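Local coordinates for immunomodulatory active chitinase (Trichuris suis, PDB 6G9C), which belongs to the family 18 glycoside hydrolases, probably hydrolyses chitin and has immunomodulatory properties in inflammatory lung disease, at residues Ser343-Asp346 with Val347-Lys351; Phe366-Thr369 with Leu370-Asp374. All coordinates share one frame; numbering follows the deposited sequence.

Contact 1. Residues Ser343-Asp346 with Val347-Lys351; sequences SYDD and VESMK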
ATOM      1  N   SER A 343      -9.584 -30.244  24.397  1.00 27.21           N
ATOM      2  CA  SER A 343     -10.757 -29.719  23.718  1.00 27.61           C
ATOM      3  C   SER A 343     -10.283 -28.772  22.620  1.00 29.53           C
ATOM      4  O   SER A 343      -9.423 -27.925  22.864  1.00 30.45           O
ATOM      5  CB  SER A 343     -11.661 -28.988  24.710  1.00 28.72           C
ATOM      6  OG  SER A 343     -12.527 -28.093  24.033  1.00 28.33           O
ATOM      7  N   TYR A 344     -10.817 -28.912  21.416  1.00 27.06           N
ATOM      8  CA  TYR A 344     -10.306 -28.098  20.321  1.00 23.98           C
ATOM      9  C   TYR A 344     -11.447 -27.808  19.356  1.00 28.47           C
ATOM     10  O   TYR A 344     -12.600 -28.145  19.618  1.00 27.03           O
ATOM     11  CB  TYR A 344      -9.122 -28.782  19.609  1.00 27.17           C
ATOM     12  CG  TYR A 344      -9.454 -30.043  18.834  1.00 27.03           C
ATOM     13  CD1 TYR A 344      -9.742 -31.241  19.491  1.00 26.90           C
ATOM     14  CD2 TYR A 344      -9.440 -30.046  17.437  1.00 26.43           C
ATOM     15  CE1 TYR A 344     -10.027 -32.399  18.778  1.00 27.13           C
ATOM     16  CE2 TYR A 344      -9.726 -31.205  16.714  1.00 27.30           C
ATOM     17  CZ  TYR A 344     -10.029 -32.372  17.389  1.00 28.22           C
ATOM     18  OH  TYR A 344     -10.302 -33.524  16.672  1.00 25.94           O
ATOM     19  N   ASP A 345     -11.118 -27.135  18.253  1.00 25.88           N
ATOM     20  CA  ASP A 345     -12.085 -26.870  17.194  1.00 26.30           C
ATOM     21  C   ASP A 345     -11.548 -27.364  15.857  1.00 27.46           C
ATOM     22  O   ASP A 345     -10.337 -27.356  15.607  1.00 26.95           O
ATOM     23  CB  ASP A 345     -12.432 -25.369  17.124  1.00 26.56           C
ATOM     24  CG  ASP A 345     -13.539 -24.995  18.104  1.00 33.58           C
ATOM     25  OD1 ASP A 345     -13.222 -24.738  19.287  1.00 28.33           O
ATOM     26  OD2 ASP A 345     -14.723 -24.999  17.696  1.00 30.86           O
ATOM     27  N   ASP A 346     -12.455 -27.821  15.002  1.00 29.36           N
ATOM     28  CA  ASP A 346     -12.036 -28.422  13.745  1.00 29.94           C
ATOM     29  C   ASP A 346     -13.022 -28.010  12.658  1.00 25.40           C
ATOM     30  O   ASP A 346     -13.855 -27.119  12.856  1.00 28.65           O
ATOM     31  CB  ASP A 346     -11.887 -29.944  13.910  1.00 26.68           C
ATOM     32  CG  ASP A 346     -13.226 -30.682  14.096  1.00 32.54           C
ATOM     33  OD1 ASP A 346     -14.293 -30.039  14.222  1.00 32.01           O
ATOM     34  OD2 ASP A 346     -13.199 -31.941  14.106  1.00 33.53           O
ATOM     35  N   VAL A 347     -12.934 -28.671  11.498  1.00 27.18           N
ATOM     36  CA  VAL A 347     -13.788 -28.274  10.380  1.00 31.88           C
ATOM     37  C   VAL A 347     -15.257 -28.451  10.740  1.00 36.01           C
ATOM     38  O   VAL A 347     -16.092 -27.589  10.441  1.00 35.83           O
ATOM     39  CB  VAL A 347     -13.426 -29.045   9.097  1.00 38.40           C
ATOM     40  CG1 VAL A 347     -14.446 -28.728   8.031  1.00 39.47           C
ATOM     41  CG2 VAL A 347     -12.036 -28.650   8.609  1.00 36.55           C
ATOM     42  N   GLU A 348     -15.601 -29.557  11.399  1.00 30.96           N
ATOM     43  CA  GLU A 348     -17.000 -29.770  11.760  1.00 31.88           C
ATOM     44  C   GLU A 348     -17.485 -28.735  12.775  1.00 34.86           C
ATOM     45  O   GLU A 348     -18.611 -28.233  12.661  1.00 30.64           O
ATOM     46  CB  GLU A 348     -17.210 -31.186  12.300  1.00 31.08           C
ATOM     47  CG  GLU A 348     -16.894 -32.310  11.301  1.00 32.66           C
ATOM     48  CD  GLU A 348     -17.920 -32.447  10.185  1.00 41.24           C
ATOM     49  OE1 GLU A 348     -18.793 -31.561  10.042  1.00 43.39           O
ATOM     50  OE2 GLU A 348     -17.865 -33.456   9.446  1.00 40.65           O
ATOM     51  N   SER A 349     -16.673 -28.416  13.789  1.00 31.15           N
ATOM     52  CA  SER A 349     -17.133 -27.444  14.780  1.00 29.51           C
ATOM     53  C   SER A 349     -17.202 -26.050  14.172  1.00 33.15           C
ATOM     54  O   SER A 349     -18.131 -25.284  14.460  1.00 29.12           O
ATOM     55  CB  SER A 349     -16.236 -27.457  16.027  1.00 28.50           C
ATOM     56  OG  SER A 349     -14.953 -26.901  15.791  1.00 31.29           O
ATOM     57  N   MET A 350     -16.243 -25.711  13.308  1.00 30.17           N
ATOM     58  CA  MET A 350     -16.286 -24.415  12.628  1.00 32.81           C
ATOM     59  C   MET A 350     -17.489 -24.327  11.703  1.00 33.03           C
ATOM     60  O   MET A 350     -18.135 -23.273  11.608  1.00 30.42           O
ATOM     61  CB  MET A 350     -15.003 -24.188  11.832  1.00 32.25           C
ATOM     62  CG  MET A 350     -13.763 -24.089  12.680  1.00 38.18           C
ATOM     63  SD  MET A 350     -13.625 -22.476  13.445  1.00 42.29           S
ATOM     64  CE  MET A 350     -12.170 -21.885  12.597  1.00 48.21           C
ATOM     65  N   LYS A 351     -17.800 -25.429  11.010  1.00 28.94           N
ATOM     66  CA  LYS A 351     -18.961 -25.467  10.130  1.00 31.87           C
ATOM     67  C   LYS A 351     -20.233 -25.180  10.903  1.00 36.53           C
ATOM     68  O   LYS A 351     -21.086 -24.397  10.463  1.00 41.11           O
ATOM     69  CB  LYS A 351     -19.068 -26.845   9.457  1.00 33.04           C
ATOM     70  CG  LYS A 351     -18.784 -26.874   7.994  1.00 42.58           C
ATOM     71  CD  LYS A 351     -18.752 -28.328   7.472  1.00 43.61           C
ATOM     72  CE  LYS A 351     -20.026 -29.100   7.806  1.00 45.50           C
ATOM     73  NZ  LYS A 351     -19.991 -30.507   7.277  1.00 47.25           N
TER
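S349 meets D345 and D346 through a single hydroxyl, which works in both directions. Its OG donates to OD2 of D345 at 2.7 Å, reaching that oxygen on the anti side and 32° out of the carboxylate plane, and it accepts the backbone N of D346 at 2.8 Å. The return bond runs from S349 N to OD1 of D346, 2.9 Å long with an N-H...O angle of 164°, nearly in line with the C-O bond of the carboxylate. These reciprocal bonds between the N-cap residue and the third residue of the helix define a capping box. The first torsions account for it: D346 CG lies between its own backbone N and carbonyl carbon (chi1 70°), which folds OD1 back over the first helical turn, and S349 OG takes the same kind of position. The regular helical pattern starts at once, with M350 N bonding to D346 O at 2.8 Å; the CG of M350 also comes within 3.0 Å of D346 O.

A second shell holds the carboxylates in place. D345 OD2 forms a salt bridge with K353, farther along the helix, and D346 OD2 forms another with R324 of strand 323-327. P333 of strand 332-337 packs on D346 and S349. On the exposed flank, K351 NZ and OE1 of E348 make a salt bridge of 3.2 Å within the helical turn.

Each of the two buried carboxylates is thus matched by a basic side chain; D346 in addition accepts the capping bond, and D345 the hydroxyl of S349. D346 also faces amide N-H groups at the positive end of the helix dipole, an environment that would be expected to favour its ionised form.

Contact 2. Residues Phe366-Thr369 with Leu370-Asp374; sequences FVWT and LDYDD. With EDO (1,2-ethanediol), chain C.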
ATOM      1  N   PHE A 366     -14.552 -13.911  13.584  1.00 22.85           N
ATOM      2  CA  PHE A 366     -13.120 -13.683  13.543  1.00 25.34           C
ATOM      3  C   PHE A 366     -12.424 -14.912  14.106  1.00 25.64           C
ATOM      4  O   PHE A 366     -13.011 -15.670  14.891  1.00 27.28           O
ATOM      5  CB  PHE A 366     -12.723 -12.410  14.305  1.00 25.40           C
ATOM      6  CG  PHE A 366     -12.744 -12.555  15.812  1.00 25.16           C
ATOM      7  CD1 PHE A 366     -11.613 -12.987  16.498  1.00 28.05           C
ATOM      8  CD2 PHE A 366     -13.886 -12.236  16.541  1.00 22.90           C
ATOM      9  CE1 PHE A 366     -11.612 -13.103  17.877  1.00 26.11           C
ATOM     10  CE2 PHE A 366     -13.901 -12.362  17.912  1.00 23.87           C
ATOM     11  CZ  PHE A 366     -12.765 -12.795  18.589  1.00 24.06           C
ATOM     12  N   VAL A 367     -11.178 -15.128  13.682  1.00 25.94           N
ATOM     13  CA  VAL A 367     -10.406 -16.281  14.136  1.00 25.68           C
ATOM     14  C   VAL A 367      -9.204 -15.813  14.947  1.00 23.27           C
ATOM     15  O   VAL A 367      -8.505 -14.858  14.582  1.00 24.66           O
ATOM     16  CB  VAL A 367      -9.953 -17.198  12.973  1.00 26.04           C
ATOM     17  CG1 VAL A 367     -11.157 -17.736  12.241  1.00 28.66           C
ATOM     18  CG2 VAL A 367      -9.055 -16.444  12.010  1.00 35.15           C
ATOM     19  N   TRP A 368      -8.965 -16.498  16.050  1.00 22.24           N
ATOM     20  CA  TRP A 368      -7.718 -16.392  16.808  1.00 21.45           C
ATOM     21  C   TRP A 368      -7.092 -17.786  16.727  1.00 24.16           C
ATOM     22  O   TRP A 368      -7.547 -18.688  17.429  1.00 22.87           O
ATOM     23  CB  TRP A 368      -7.992 -15.956  18.265  1.00 23.95           C
ATOM     24  CG  TRP A 368      -6.752 -15.930  19.099  1.00 21.46           C
ATOM     25  CD1 TRP A 368      -6.193 -16.979  19.762  1.00 25.55           C
ATOM     26  CD2 TRP A 368      -5.902 -14.800  19.344  1.00 23.73           C
ATOM     27  NE1 TRP A 368      -5.043 -16.579  20.404  1.00 25.63           N
ATOM     28  CE2 TRP A 368      -4.842 -15.246  20.162  1.00 26.19           C
ATOM     29  CE3 TRP A 368      -5.936 -13.461  18.950  1.00 24.15           C
ATOM     30  CZ2 TRP A 368      -3.818 -14.403  20.584  1.00 26.16           C
ATOM     31  CZ3 TRP A 368      -4.923 -12.620  19.366  1.00 27.14           C
ATOM     32  CH2 TRP A 368      -3.874 -13.093  20.175  1.00 26.90           C
ATOM     33  N   THR A 369      -6.074 -18.017  15.885  1.00 22.21           N
ATOM     34  CA  THR A 369      -5.287 -17.068  15.098  1.00 22.67           C
ATOM     35  C   THR A 369      -5.072 -17.624  13.693  1.00 28.95           C
ATOM     36  O   THR A 369      -5.390 -18.782  13.414  1.00 28.91           O
ATOM     37  CB  THR A 369      -3.868 -16.862  15.661  1.00 28.34           C
ATOM     38  OG1 THR A 369      -3.161 -18.104  15.549  1.00 32.60           O
ATOM     39  CG2 THR A 369      -3.862 -16.429  17.119  1.00 25.40           C
ATOM     40  N   LEU A 370      -4.463 -16.816  12.821  1.00 23.92           N
ATOM     41  CA  LEU A 370      -4.060 -17.339  11.519  1.00 27.80           C
ATOM     42  C   LEU A 370      -3.025 -18.445  11.655  1.00 32.23           C
ATOM     43  O   LEU A 370      -3.000 -19.379  10.844  1.00 29.03           O
ATOM     44  CB  LEU A 370      -3.481 -16.215  10.659  1.00 26.26           C
ATOM     45  CG  LEU A 370      -4.426 -15.181  10.061  1.00 29.34           C
ATOM     46  CD1 LEU A 370      -3.638 -13.911   9.736  1.00 29.61           C
ATOM     47  CD2 LEU A 370      -5.123 -15.740   8.809  1.00 28.51           C
ATOM     48  N   ASP A 371      -2.148 -18.352  12.653  1.00 26.99           N
ATOM     49  CA  ASP A 371      -0.978 -19.215  12.712  1.00 29.89           C
ATOM     50  C   ASP A 371      -1.241 -20.532  13.429  1.00 28.27           C
ATOM     51  O   ASP A 371      -0.325 -21.351  13.525  1.00 31.12           O
ATOM     52  CB  ASP A 371       0.187 -18.488  13.384  1.00 26.34           C
ATOM     53  CG  ASP A 371      -0.228 -17.810  14.685  1.00 32.08           C
ATOM     54  OD1 ASP A 371      -0.269 -18.502  15.728  1.00 31.19           O
ATOM     55  OD2 ASP A 371      -0.519 -16.594  14.648  1.00 28.88           O
ATOM     56  N   TYR A 372      -2.460 -20.762  13.917  1.00 25.40           N
ATOM     57  CA  TYR A 372      -2.779 -22.057  14.513  1.00 28.96           C
ATOM     58  C   TYR A 372      -3.469 -23.011  13.548  1.00 29.19           C
ATOM     59  O   TYR A 372      -3.545 -24.213  13.830  1.00 28.19           O
ATOM     60  CB  TYR A 372      -3.675 -21.877  15.733  1.00 26.76           C
ATOM     61  CG  TYR A 372      -3.052 -21.179  16.913  1.00 25.92           C
ATOM     62  CD1 TYR A 372      -1.695 -21.300  17.209  1.00 29.56           C
ATOM     63  CD2 TYR A 372      -3.843 -20.403  17.752  1.00 24.62           C
ATOM     64  CE1 TYR A 372      -1.150 -20.653  18.339  1.00 30.45           C
ATOM     65  CE2 TYR A 372      -3.318 -19.762  18.848  1.00 30.34           C
ATOM     66  CZ  TYR A 372      -1.981 -19.893  19.146  1.00 34.00           C
ATOM     67  OH  TYR A 372      -1.504 -19.233  20.263  1.00 33.91           O
ATOM     68  N   ASP A 373      -3.986 -22.502  12.432  1.00 27.26           N
ATOM     69  CA  ASP A 373      -4.569 -23.336  11.398  1.00 26.04           C
ATOM     70  C   ASP A 373      -3.454 -24.090  10.669  1.00 26.48           C
ATOM     71  O   ASP A 373      -2.264 -23.784  10.803  1.00 32.73           O
ATOM     72  CB  ASP A 373      -5.355 -22.459  10.424  1.00 28.23           C
ATOM     73  CG  ASP A 373      -6.430 -23.203   9.642  1.00 30.45           C
ATOM     74  OD1 ASP A 373      -6.549 -24.450   9.700  1.00 32.59           O
ATOM     75  OD2 ASP A 373      -7.173 -22.494   8.926  1.00 29.41           O
ATOM     76  N   ASP A 374      -3.846 -25.071   9.869  1.00 28.89           N
ATOM     77  CA  ASP A 374      -2.900 -25.753   8.976  1.00 30.54           C
ATOM     78  C   ASP A 374      -2.632 -24.831   7.785  1.00 33.37           C
ATOM     79  O   ASP A 374      -3.139 -25.020   6.682  1.00 33.87           O
ATOM     80  CB  ASP A 374      -3.462 -27.108   8.548  1.00 30.80           C
ATOM     81  CG  ASP A 374      -2.404 -28.046   7.932  1.00 39.54           C
ATOM     82  OD1 ASP A 374      -1.187 -27.887   8.191  1.00 39.48           O
ATOM     83  OD2 ASP A 374      -2.808 -28.974   7.192  1.00 37.95           O
TER
HETATM   84  C1  EDO C 501      -4.134 -19.131  22.697  1.00 30.07           C
HETATM   85  O1  EDO C 501      -3.329 -18.213  21.955  1.00 29.50           O
HETATM   86  C2  EDO C 501      -3.158 -20.104  23.337  1.00 46.85           C
HETATM   87  O2  EDO C 501      -2.304 -19.442  24.279  1.00 58.43           O
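At the C-terminal end of strand 364-368, W368, T369 and Y372 form a corner that probably borders the sugar-binding cleft of this family 18 barrel. A bound 1,2-ethanediol, probably from the crystallisation liquor, is consistent with a pocket here; its O1 is held by two aromatic side chains. W368 NE1 donates to it at 2.8 Å with an angle of 178°, the oxygen lying in the indole plane at the ring edge, and Y372 OH hydrogen-bonds to the same O1 at 2.7 Å. The two rings are set obliquely, with 5.9 Å between the centroids of the Y372 ring and the five-membered ring of W368 and their planes at 68°; the indole N-H and the phenol hydroxyl nevertheless converge on the same oxygen.

T369 fills the angle between them. Its methyl CG2 sits over one face of the indole, toward the rim, while OG1 lies 3.2 Å above the plane of the Y372 ring. That hydroxyl, lodged between the backbone N and carbonyl carbon of T369 (chi1 65°), also accepts two weak bonds round the turn, from D371 N at 3.1 Å and from Y372 N at 3.2 Å. OD1 of D371 covers the same face of the tyrosine ring as OG1, and its carboxylate is held by a salt bridge to R46 and a hydrogen bond to T40. Y38 meets the W368 ring, and T274 bonds to T369 O.

The peptide bond between W368 and T369 is cis. A tryptophan followed by a cis peptide at the end of the last barrel strand is a familiar feature of family 18 chitinases, in which the equivalent indole forms the floor of the -1 sugar subsite, a role W368 probably shares.

Overall arrangement
The chain first runs through the strands and helices of the barrel to strand 268-281, then through the inserted antiparallel strands 323-327, 332-337 and 340-343. Contact 1 closes the short turn by which it leaves 340-343 for helix 347-360. That helix leads back to strand 364-368, where contact 2 closes the next turn, toward the loop before helix 392-398. The contacts follow in series, neither enclosing nor crossing the other, with centres about 12 Å apart. They touch where M350 CE packs on V367 CG1 at 4.3 Å. Contact 1 joins the inserted strands to the helix, contact 2 the last barrel strand to its C-terminal loop, and strand 268-281 borders both.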